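Putative glucoamylase (Bacteroides uniformis, PDB 4GL3) is a putative glucoamylase, probably a glycoside hydrolase that releases glucose from the ends of glucan chains. Local coordinates at residues Y296-W301 and S340-R345; G302-D307 and T325-L330; R321-P326 and K362-L367. One frame throughout, in Å; residues are numbered along the deposited sequence. Where two conformers were deposited one is given.

How the contacts relate
The three contacts show how chemistry follows burial. Contact 1 is partly buried: its indole and alanine lie inside, while its carboxylates, ammonium group and waters lie toward the surface. Contacts 2 and 3 are buried, and there backbone hydrogen bonds, methyl packing and a few bridging waters take the place of charge pairing across the segments. Contact 2, which lies nearest the middle of the chain, shares Thr-325 and Pro-326 with contact 3, so the start of helix 326-331 is held by 302-307 through one and by 362-367 through the other. Contact 1 joins this arrangement where helix 337-349 packs on helix 326-331, Ala-343 against Ala-329, and where Cys-300 meets Phe-365.

Contact 1 (Y296-W301 and S340-R345); sequences YGEKCW and SLEAMR
Trp-301 and Ala-343 meet on the inner side of this contact, where the loop running from helix 271-288 toward strand 305-306 packs on helix 337-349. Ser-340 N sits at the edge of the indole, near the ring plane and 3.9 Å from Trp-301 CZ2, whereas Ala-343 CB approaches obliquely, 3.9 Å from Trp-301 NE1. With CG held between the backbone N and the carbonyl carbon (chi1 62°), the NE1 and CZ2 side of the indole is brought up to the helix, and NE1 donates a hydrogen bond to Tyr-339 O. The backbone comes closer still: Ala-343 CA-H points at Lys-299 O, with CA and O 3.4 Å apart. Ser-340 OG turns away to bond Ala-329 O on helix 326-331, tying the two helices together.

The outer side is polar and wet. Glu-342, its chain extended, crosses Lys-299 at about a right angle, and Glu-342 OE2 takes Lys-299 NZ at 3.1 Å on its anti lone pair, a salt bridge. Glu-298 approaches the same carboxylate, its OE1 4.2 Å from Glu-342 OE2, with the two carboxylate planes 70° apart. Two waters lie between these residues. One is within bonding distance of both Glu-298 O and Glu-342 OE1; the other, 2.6 Å from Glu-342 OE1, also reaches Glu-298 OE1. A third water is bonded to Glu-342 O and only weakly to Lys-299 NZ.

Glu-342 thus divides its oxygens, OE2 for the lysine and OE1 for water. The lysine charge probably offsets the neighbouring glutamate and favours the ionised form of Glu-342, with the waters screening the two carboxylates.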
loop_
_atom_site.group_PDB
_atom_site.type_symbol
_atom_site.label_atom_id
_atom_site.label_comp_id
_atom_site.label_asym_id
_atom_site.label_seq_id
_atom_site.Cartn_x
_atom_site.Cartn_y
_atom_site.Cartn_z
ATOM N N TYR A 296 -1.169 -4.482 25.426
ATOM C CA TYR A 296 -0.856 -5.377 24.306
ATOM C C TYR A 296 -1.571 -6.707 24.522
ATOM O O TYR A 296 -1.522 -7.264 25.619
ATOM C CB TYR A 296 0.648 -5.664 24.242
ATOM C CG TYR A 296 1.509 -4.660 23.517
ATOM C CD1 TYR A 296 1.203 -3.311 23.485
ATOM C CD2 TYR A 296 2.687 -5.067 22.941
ATOM C CE1 TYR A 296 2.037 -2.403 22.801
ATOM C CE2 TYR A 296 3.532 -4.178 22.281
ATOM C CZ TYR A 296 3.208 -2.845 22.216
ATOM O OH TYR A 296 4.074 -1.990 21.567
ATOM N N GLY A 297 -2.221 -7.241 23.495
ATOM C CA GLY A 297 -3.073 -8.442 23.707
ATOM C C GLY A 297 -3.902 -8.824 22.497
ATOM O O GLY A 297 -3.715 -8.293 21.406
ATOM N N GLU A 298 -4.834 -9.739 22.709
ATOM C CA GLU A 298 -5.711 -10.237 21.651
ATOM C C GLU A 298 -6.570 -9.140 21.053
ATOM O O GLU A 298 -6.902 -9.197 19.880
ATOM C CB GLU A 298 -6.628 -11.335 22.205
ATOM C CG GLU A 298 -5.826 -12.559 22.618
ATOM C CD GLU A 298 -6.676 -13.649 23.219
ATOM O OE1 GLU A 298 -7.915 -13.576 23.062
ATOM O OE2 GLU A 298 -6.093 -14.571 23.836
ATOM N N LYS A 299 -6.933 -8.162 21.871
ATOM C CA LYS A 299 -7.796 -7.067 21.439
ATOM C C LYS A 299 -6.974 -5.934 20.886
ATOM O O LYS A 299 -7.491 -5.074 20.213
ATOM C CB LYS A 299 -8.623 -6.577 22.629
ATOM C CG LYS A 299 -9.575 -7.646 23.128
ATOM C CD LYS A 299 -10.826 -7.066 23.758
ATOM C CE LYS A 299 -11.862 -8.159 24.010
ATOM N NZ LYS A 299 -12.045 -8.998 22.780
ATOM N N CYS A 300 -5.679 -5.948 21.160
ATOM C CA CYS A 300 -4.845 -4.804 20.922
ATOM C C CYS A 300 -3.473 -5.272 20.429
ATOM O O CYS A 300 -2.554 -5.504 21.218
ATOM C CB CYS A 300 -4.757 -4.019 22.220
ATOM S SG CYS A 300 -3.994 -2.427 22.019
ATOM N N TRP A 301 -3.392 -5.457 19.111
ATOM C CA TRP A 301 -2.197 -5.952 18.428
ATOM C C TRP A 301 -2.038 -5.250 17.105
ATOM O O TRP A 301 -2.994 -4.657 16.589
ATOM C CB TRP A 301 -2.278 -7.460 18.178
ATOM C CG TRP A 301 -3.403 -7.924 17.284
ATOM C CD1 TRP A 301 -4.690 -8.177 17.658
ATOM C CD2 TRP A 301 -3.337 -8.225 15.870
ATOM N NE1 TRP A 301 -5.430 -8.605 16.572
ATOM C CE2 TRP A 301 -4.628 -8.636 15.467
ATOM C CE3 TRP A 301 -2.327 -8.163 14.910
ATOM C CZ2 TRP A 301 -4.919 -9.005 14.165
ATOM C CZ3 TRP A 301 -2.621 -8.510 13.621
ATOM C CH2 TRP A 301 -3.905 -8.927 13.255
ATOM N N SER A 340 -8.698 -9.572 13.254
ATOM C CA SER A 340 -8.713 -8.185 12.836
ATOM C C SER A 340 -10.011 -7.519 13.238
ATOM O O SER A 340 -9.982 -6.385 13.700
ATOM C CB SER A 340 -8.487 -8.041 11.339
ATOM O OG SER A 340 -7.193 -8.543 10.976
ATOM N N LEU A 341 -11.146 -8.205 13.075
ATOM C CA LEU A 341 -12.413 -7.661 13.552
ATOM C C LEU A 341 -12.435 -7.427 15.080
ATOM O O LEU A 341 -13.092 -6.497 15.561
ATOM C CB LEU A 341 -13.611 -8.524 13.080
ATOM C CG LEU A 341 -13.926 -8.341 11.588
ATOM C CD1 LEU A 341 -14.727 -9.515 11.021
ATOM C CD2 LEU A 341 -14.642 -7.018 11.358
ATOM N N GLU A 342 -11.741 -8.273 15.837
ATOM C CA GLU A 342 -11.661 -8.139 17.298
ATOM C C GLU A 342 -10.914 -6.817 17.663
ATOM O O GLU A 342 -11.344 -6.047 18.538
ATOM C CB GLU A 342 -10.932 -9.357 17.878
ATOM C CG GLU A 342 -10.865 -9.444 19.382
ATOM C CD GLU A 342 -10.431 -10.829 19.870
ATOM O OE1 GLU A 342 -9.884 -11.638 19.073
ATOM O OE2 GLU A 342 -10.651 -11.124 21.060
ATOM N N ALA A 343 -9.819 -6.552 16.960
ATOM C CA ALA A 343 -9.015 -5.342 17.172
ATOM C C ALA A 343 -9.812 -4.116 16.734
ATOM O O ALA A 343 -9.825 -3.098 17.425
ATOM C CB ALA A 343 -7.697 -5.435 16.390
HETATM N N MSE A 344 -10.502 -4.234 15.600
HETATM C CA MSE A 344 -11.327 -3.147 15.080
HETATM C C MSE A 344 -12.377 -2.717 16.094
HETATM O O MSE A 344 -12.573 -1.529 16.342
HETATM C CB MSE A 344 -12.015 -3.555 13.783
HETATM C CG MSE A 344 -12.574 -2.375 12.972
HETATM SE SE MSE A 344 -13.579 -2.960 11.362
HETATM C CE MSE A 344 -12.154 -3.824 10.395
ATOM N N ARG A 345 -13.057 -3.686 16.689
ATOM C CA ARG A 345 -14.129 -3.380 17.608
ATOM C C ARG A 345 -13.575 -2.761 18.892
ATOM O O ARG A 345 -14.207 -1.868 19.468
ATOM C CB ARG A 345 -14.978 -4.625 17.916
ATOM C CG ARG A 345 -16.254 -4.336 18.703
ATOM C CD ARG A 345 -17.175 -5.558 18.738
ATOM N NE ARG A 345 -17.693 -5.883 17.407
ATOM C CZ ARG A 345 -18.739 -5.292 16.830
ATOM N NH1 ARG A 345 -19.415 -4.334 17.470
ATOM N NH2 ARG A 345 -19.113 -5.667 15.605
HETATM O O HOH W 1 -7.106 -11.224 18.212
HETATM O O HOH W 2 -8.520 -13.561 20.129
HETATM O O HOH W 3 -13.058 -6.581 20.466
#

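Contact 2 (G302-D307 and T325-L330); sequences GLTASD and TPTAAL
The entry into helix 326-331 is where Thr-325 meets the chain leading into strand 305-306, in the buried part of what is probably an (alpha/alpha)6 barrel, the fold of six-hairpin enzymes. Thr-325 N donates to Gly-302 O at 3.2 Å in an almost straight bond, with 176° at the hydrogen. The carbonyl O of Thr-325 accepts from Ala-328 N and so closes the first helical turn.

Against that turn the packing is tight. Ala-328 CB presses on the Gly-302 backbone, 3.3 Å from Gly-302 C, an approach made possible by the bare CA of the glycine, whose phi is strongly positive.

The side chain of Thr-325 has two different branches. CG2 lies anti to the backbone N; the two threonine side chains cross at about a right angle, and Thr-325 CG2 meets Thr-304 CG2 at 3.5 Å. The Thr-304 methyl also touches Thr-327 CG2 and Ala-328 CB, while its hydroxyl turns off to Phe-250 N. The other branch points to Ser-306: Thr-325 OG1 and Ser-306 OG are 2.6 Å apart, a short hydrogen bond. Ser-306 OG in turn donates to Asp-307 O at 2.8 Å, from a position tilted 20° from the carbonyl plane. A water is also bonded to Thr-325 OG1 at 2.7 Å and accepts from Thr-304 N at 3.1 Å.

Between Thr-304 and Ser-306, Ala-305 turns its methyl away from the helix, and its side chain lies about 4 Å from a bound Tris molecule, which probably came from the crystallisation liquor but may mark a pocket. The chemistry is that of a small-residue interface: methyl groups fill its centre, while backbone bonds, hydroxyls and a water serve several of the polar atoms around it.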
loop_
_atom_site.group_PDB
_atom_site.type_symbol
_atom_site.label_atom_id
_atom_site.label_comp_id
_atom_site.label_asym_id
_atom_site.label_seq_id
_atom_site.Cartn_x
_atom_site.Cartn_y
_atom_site.Cartn_z
ATOM N N GLY A 302 -0.817 -5.333 16.570
ATOM C CA GLY A 302 -0.497 -4.856 15.235
ATOM C C GLY A 302 0.619 -3.837 15.293
ATOM O O GLY A 302 0.394 -2.682 15.675
ATOM N N LEU A 303 1.819 -4.265 14.892
ATOM C CA LEU A 303 3.004 -3.396 14.818
ATOM C C LEU A 303 3.450 -3.158 13.363
ATOM O O LEU A 303 3.696 -4.101 12.591
ATOM C CB LEU A 303 4.156 -4.026 15.615
ATOM C CG LEU A 303 3.922 -4.307 17.103
ATOM C CD1 LEU A 303 5.107 -5.073 17.686
ATOM C CD2 LEU A 303 3.642 -3.017 17.865
ATOM N N THR A 304 3.537 -1.878 12.998
ATOM C CA THR A 304 4.012 -1.452 11.697
ATOM C C THR A 304 4.557 -0.003 11.784
ATOM O O THR A 304 4.447 0.665 12.824
ATOM C CB THR A 304 2.890 -1.565 10.669
ATOM O OG1 THR A 304 3.429 -1.474 9.357
ATOM C CG2 THR A 304 1.799 -0.463 10.858
ATOM N N ALA A 305 5.141 0.467 10.687
ATOM C CA ALA A 305 5.647 1.842 10.586
ATOM C C ALA A 305 4.525 2.861 10.761
ATOM O O ALA A 305 3.466 2.760 10.109
ATOM C CB ALA A 305 6.379 2.089 9.237
ATOM N N SER A 306 4.781 3.862 11.591
ATOM C CA SER A 306 3.810 4.921 11.808
ATOM C C SER A 306 4.392 6.038 12.664
ATOM O O SER A 306 5.508 5.914 13.179
ATOM C CB SER A 306 2.597 4.316 12.533
ATOM O OG SER A 306 2.903 3.973 13.866
ATOM N N ASP A 307 3.586 7.080 12.905
ATOM C CA ASP A 307 3.892 8.049 13.943
ATOM C C ASP A 307 3.968 7.344 15.306
ATOM O O ASP A 307 3.453 6.221 15.496
ATOM C CB ASP A 307 2.843 9.176 13.977
ATOM C CG ASP A 307 3.002 10.196 12.844
ATOM O OD1 ASP A 307 3.975 10.131 12.049
ATOM O OD2 ASP A 307 2.136 11.098 12.767
ATOM N N THR A 325 -0.437 0.405 16.040
ATOM C CA THR A 325 -0.787 1.177 14.900
ATOM C C THR A 325 -1.991 0.475 14.186
ATOM O O THR A 325 -1.836 -0.637 13.634
ATOM C CB THR A 325 0.408 1.235 13.924
ATOM O OG1 THR A 325 1.556 1.838 14.548
ATOM C CG2 THR A 325 0.007 1.939 12.667
ATOM N N PRO A 326 -3.190 1.116 14.201
ATOM C CA PRO A 326 -4.397 0.442 13.719
ATOM C C PRO A 326 -4.336 -0.132 12.316
ATOM O O PRO A 326 -4.933 -1.188 12.093
ATOM C CB PRO A 326 -5.464 1.541 13.815
ATOM C CG PRO A 326 -5.064 2.280 15.056
ATOM C CD PRO A 326 -3.544 2.351 14.934
ATOM N N THR A 327 -3.625 0.519 11.385
ATOM C CA THR A 327 -3.545 -0.018 10.046
ATOM C C THR A 327 -2.931 -1.414 9.975
ATOM O O THR A 327 -3.248 -2.132 9.042
ATOM C CB THR A 327 -2.852 0.928 9.053
ATOM O OG1 THR A 327 -3.113 0.477 7.713
ATOM C CG2 THR A 327 -1.325 0.991 9.290
ATOM N N ALA A 328 -2.105 -1.809 10.958
ATOM C CA ALA A 328 -1.498 -3.162 11.011
ATOM C C ALA A 328 -2.588 -4.245 11.056
ATOM O O ALA A 328 -2.737 -5.016 10.093
ATOM C CB ALA A 328 -0.521 -3.317 12.207
ATOM N N ALA A 329 -3.351 -4.294 12.144
ATOM C CA ALA A 329 -4.399 -5.312 12.287
ATOM C C ALA A 329 -5.515 -5.135 11.243
ATOM O O ALA A 329 -5.973 -6.106 10.639
ATOM C CB ALA A 329 -4.997 -5.313 13.700
ATOM N N LEU A 330 -5.949 -3.906 11.028
ATOM C CA LEU A 330 -7.152 -3.664 10.251
ATOM C C LEU A 330 -6.920 -4.066 8.809
ATOM O O LEU A 330 -7.760 -4.748 8.194
ATOM C CB LEU A 330 -7.596 -2.207 10.364
ATOM C CG LEU A 330 -7.996 -1.712 11.776
ATOM C CD1 LEU A 330 -8.651 -0.351 11.704
ATOM C CD2 LEU A 330 -8.886 -2.707 12.459
HETATM O O HOH W 4 3.064 -0.110 15.530
#

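Contact 3 (R321-P326 and K362-L367); sequences RGVITP and KDAFNL
Ile-324 and Phe-365 form an isolated antiparallel bridge, a hydrogen-bonded pair that fastens the loop before helix 326-331 to the beta hairpin of strands 365-366 and 371-372. Ile-324 N gives its hydrogen to Phe-365 O at 2.9 Å, and Phe-365 N returns one to Ile-324 O at 3.0 Å.

The two side chains lie side by side and point the same way. In Phe-365 the ring carbon CG sits between the backbone N and the carbonyl carbon (chi1 63°), which swings the ring back over the isoleucine. Ile-324 CB stands over one face, 4.1 Å from the centroid of the Phe-365 ring and 27° off the normal, a CH-pi contact, and Ile-324 CG2 rests on Phe-365 CZ at 3.6 Å. Pro-326 meets the same ring differently: its CG lies at the edge, near the plane and beside CE1. Cys-300 SG also packs against CZ.

Val-323 turns elsewhere. Its CG1 branch touches Ala-364 CB at 3.6 Å, and both residues pack on Ser-306, while CG2 faces Asn-366, whose side chain crosses the valine at about a right angle. The Asn-366 amide bonds outside the pair, OD1 to Glu-369 N and ND2 to Asp-309 OD1, and a water links ND2 to Arg-321 O. Asp-363, turned away from the loop, accepts a hydrogen bond from Asp-307 N on its OD2 and so ties this corner to the chain just past strand 305-306.

Toward Gly-322 and Leu-367 the direct backbone bonds end, and a water spans the two chains, donating to Gly-322 O at 3.1 Å and accepting from Leu-367 N at 2.9 Å.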
loop_
_atom_site.group_PDB
_atom_site.type_symbol
_atom_site.label_atom_id
_atom_site.label_comp_id
_atom_site.label_asym_id
_atom_site.label_seq_id
_atom_site.Cartn_x
_atom_site.Cartn_y
_atom_site.Cartn_z
ATOM N N ARG A 321 8.359 -0.182 20.344
ATOM C CA ARG A 321 8.537 1.033 21.143
ATOM C C ARG A 321 7.295 1.381 21.954
ATOM O O ARG A 321 7.176 2.496 22.469
ATOM C CB ARG A 321 8.868 2.206 20.216
ATOM C CG ARG A 321 9.852 1.863 19.105
ATOM C CD ARG A 321 10.625 3.061 18.601
ATOM N NE ARG A 321 11.875 2.618 18.002
ATOM C CZ ARG A 321 12.842 3.423 17.587
ATOM N NH1 ARG A 321 12.720 4.731 17.714
ATOM N NH2 ARG A 321 13.915 2.916 17.016
ATOM N N GLY A 322 6.350 0.439 22.038
ATOM C CA GLY A 322 5.098 0.615 22.823
ATOM C C GLY A 322 3.918 1.174 22.027
ATOM O O GLY A 322 2.873 1.455 22.608
ATOM N N VAL A 323 4.103 1.327 20.711
ATOM C CA VAL A 323 3.162 1.969 19.791
ATOM C C VAL A 323 2.418 0.867 19.011
ATOM O O VAL A 323 3.033 0.034 18.352
ATOM C CB VAL A 323 3.904 2.923 18.811
ATOM C CG1 VAL A 323 2.952 3.546 17.772
ATOM C CG2 VAL A 323 4.681 4.004 19.595
ATOM N N ILE A 324 1.099 0.836 19.168
ATOM C CA ILE A 324 0.201 0.012 18.352
ATOM C C ILE A 324 -0.385 0.920 17.258
ATOM O O ILE A 324 -0.745 2.085 17.499
ATOM C CB ILE A 324 -0.906 -0.648 19.237
ATOM C CG1 ILE A 324 -0.283 -1.639 20.233
ATOM C CG2 ILE A 324 -1.987 -1.346 18.376
ATOM C CD1 ILE A 324 0.222 -2.976 19.701
ATOM N N THR A 325 -0.437 0.405 16.040
ATOM C CA THR A 325 -0.787 1.177 14.900
ATOM C C THR A 325 -1.991 0.475 14.186
ATOM O O THR A 325 -1.836 -0.637 13.634
ATOM C CB THR A 325 0.408 1.235 13.924
ATOM O OG1 THR A 325 1.556 1.838 14.548
ATOM C CG2 THR A 325 0.007 1.939 12.667
ATOM N N PRO A 326 -3.190 1.116 14.201
ATOM C CA PRO A 326 -4.397 0.442 13.719
ATOM C C PRO A 326 -4.336 -0.132 12.316
ATOM O O PRO A 326 -4.933 -1.188 12.093
ATOM C CB PRO A 326 -5.464 1.541 13.815
ATOM C CG PRO A 326 -5.064 2.280 15.056
ATOM C CD PRO A 326 -3.544 2.351 14.934
ATOM N N LYS A 362 -7.153 7.366 14.110
ATOM C CA LYS A 362 -5.925 8.113 14.063
ATOM C C LYS A 362 -4.735 7.130 13.948
ATOM O O LYS A 362 -4.874 5.887 14.079
ATOM C CB LYS A 362 -5.819 9.010 15.293
ATOM C CG LYS A 362 -6.795 10.177 15.275
ATOM C CD LYS A 362 -7.043 10.623 16.723
ATOM C CE LYS A 362 -8.169 11.609 16.851
ATOM N NZ LYS A 362 -8.207 12.020 18.264
ATOM N N ASP A 363 -3.572 7.676 13.643
ATOM C CA ASP A 363 -2.501 6.862 13.092
ATOM C C ASP A 363 -1.955 5.769 13.990
ATOM O O ASP A 363 -1.554 4.717 13.488
ATOM C CB ASP A 363 -1.339 7.736 12.691
ATOM C CG ASP A 363 -0.400 7.028 11.744
ATOM O OD1 ASP A 363 -0.883 6.458 10.717
ATOM O OD2 ASP A 363 0.821 7.089 11.996
ATOM N N ALA A 364 -1.890 6.046 15.287
ATOM C CA ALA A 364 -1.209 5.184 16.242
ATOM C C ALA A 364 -1.497 5.656 17.654
ATOM O O ALA A 364 -1.974 6.790 17.885
ATOM C CB ALA A 364 0.316 5.158 15.990
ATOM N N PHE A 365 -1.183 4.790 18.598
ATOM C CA PHE A 365 -1.326 5.096 20.015
ATOM C C PHE A 365 -0.353 4.280 20.850
ATOM O O PHE A 365 0.161 3.232 20.422
ATOM C CB PHE A 365 -2.780 4.889 20.544
ATOM C CG PHE A 365 -3.260 3.456 20.468
ATOM C CD1 PHE A 365 -3.798 2.941 19.284
ATOM C CD2 PHE A 365 -3.156 2.612 21.572
ATOM C CE1 PHE A 365 -4.235 1.624 19.222
ATOM C CE2 PHE A 365 -3.557 1.301 21.492
ATOM C CZ PHE A 365 -4.085 0.796 20.317
ATOM N N ASN A 366 -0.101 4.793 22.045
ATOM C CA ASN A 366 0.776 4.160 23.033
ATOM C C ASN A 366 0.100 4.240 24.388
ATOM O O ASN A 366 0.141 5.286 25.050
ATOM C CB ASN A 366 2.131 4.863 23.070
ATOM C CG ASN A 366 3.114 4.223 24.049
ATOM O OD1 ASN A 366 2.732 3.706 25.114
ATOM N ND2 ASN A 366 4.398 4.253 23.688
ATOM N N LEU A 367 -0.551 3.160 24.814
ATOM C CA LEU A 367 -1.274 3.182 26.090
ATOM C C LEU A 367 -0.332 3.316 27.297
ATOM O O LEU A 367 -0.733 3.871 28.321
ATOM C CB LEU A 367 -2.173 1.944 26.233
ATOM C CG LEU A 367 -3.342 1.840 25.254
ATOM C CD1 LEU A 367 -4.224 0.653 25.619
ATOM C CD2 LEU A 367 -4.149 3.131 25.226
HETATM O O HOH W 5 6.722 3.504 25.167
HETATM O O HOH W 6 -0.125 0.918 23.039
#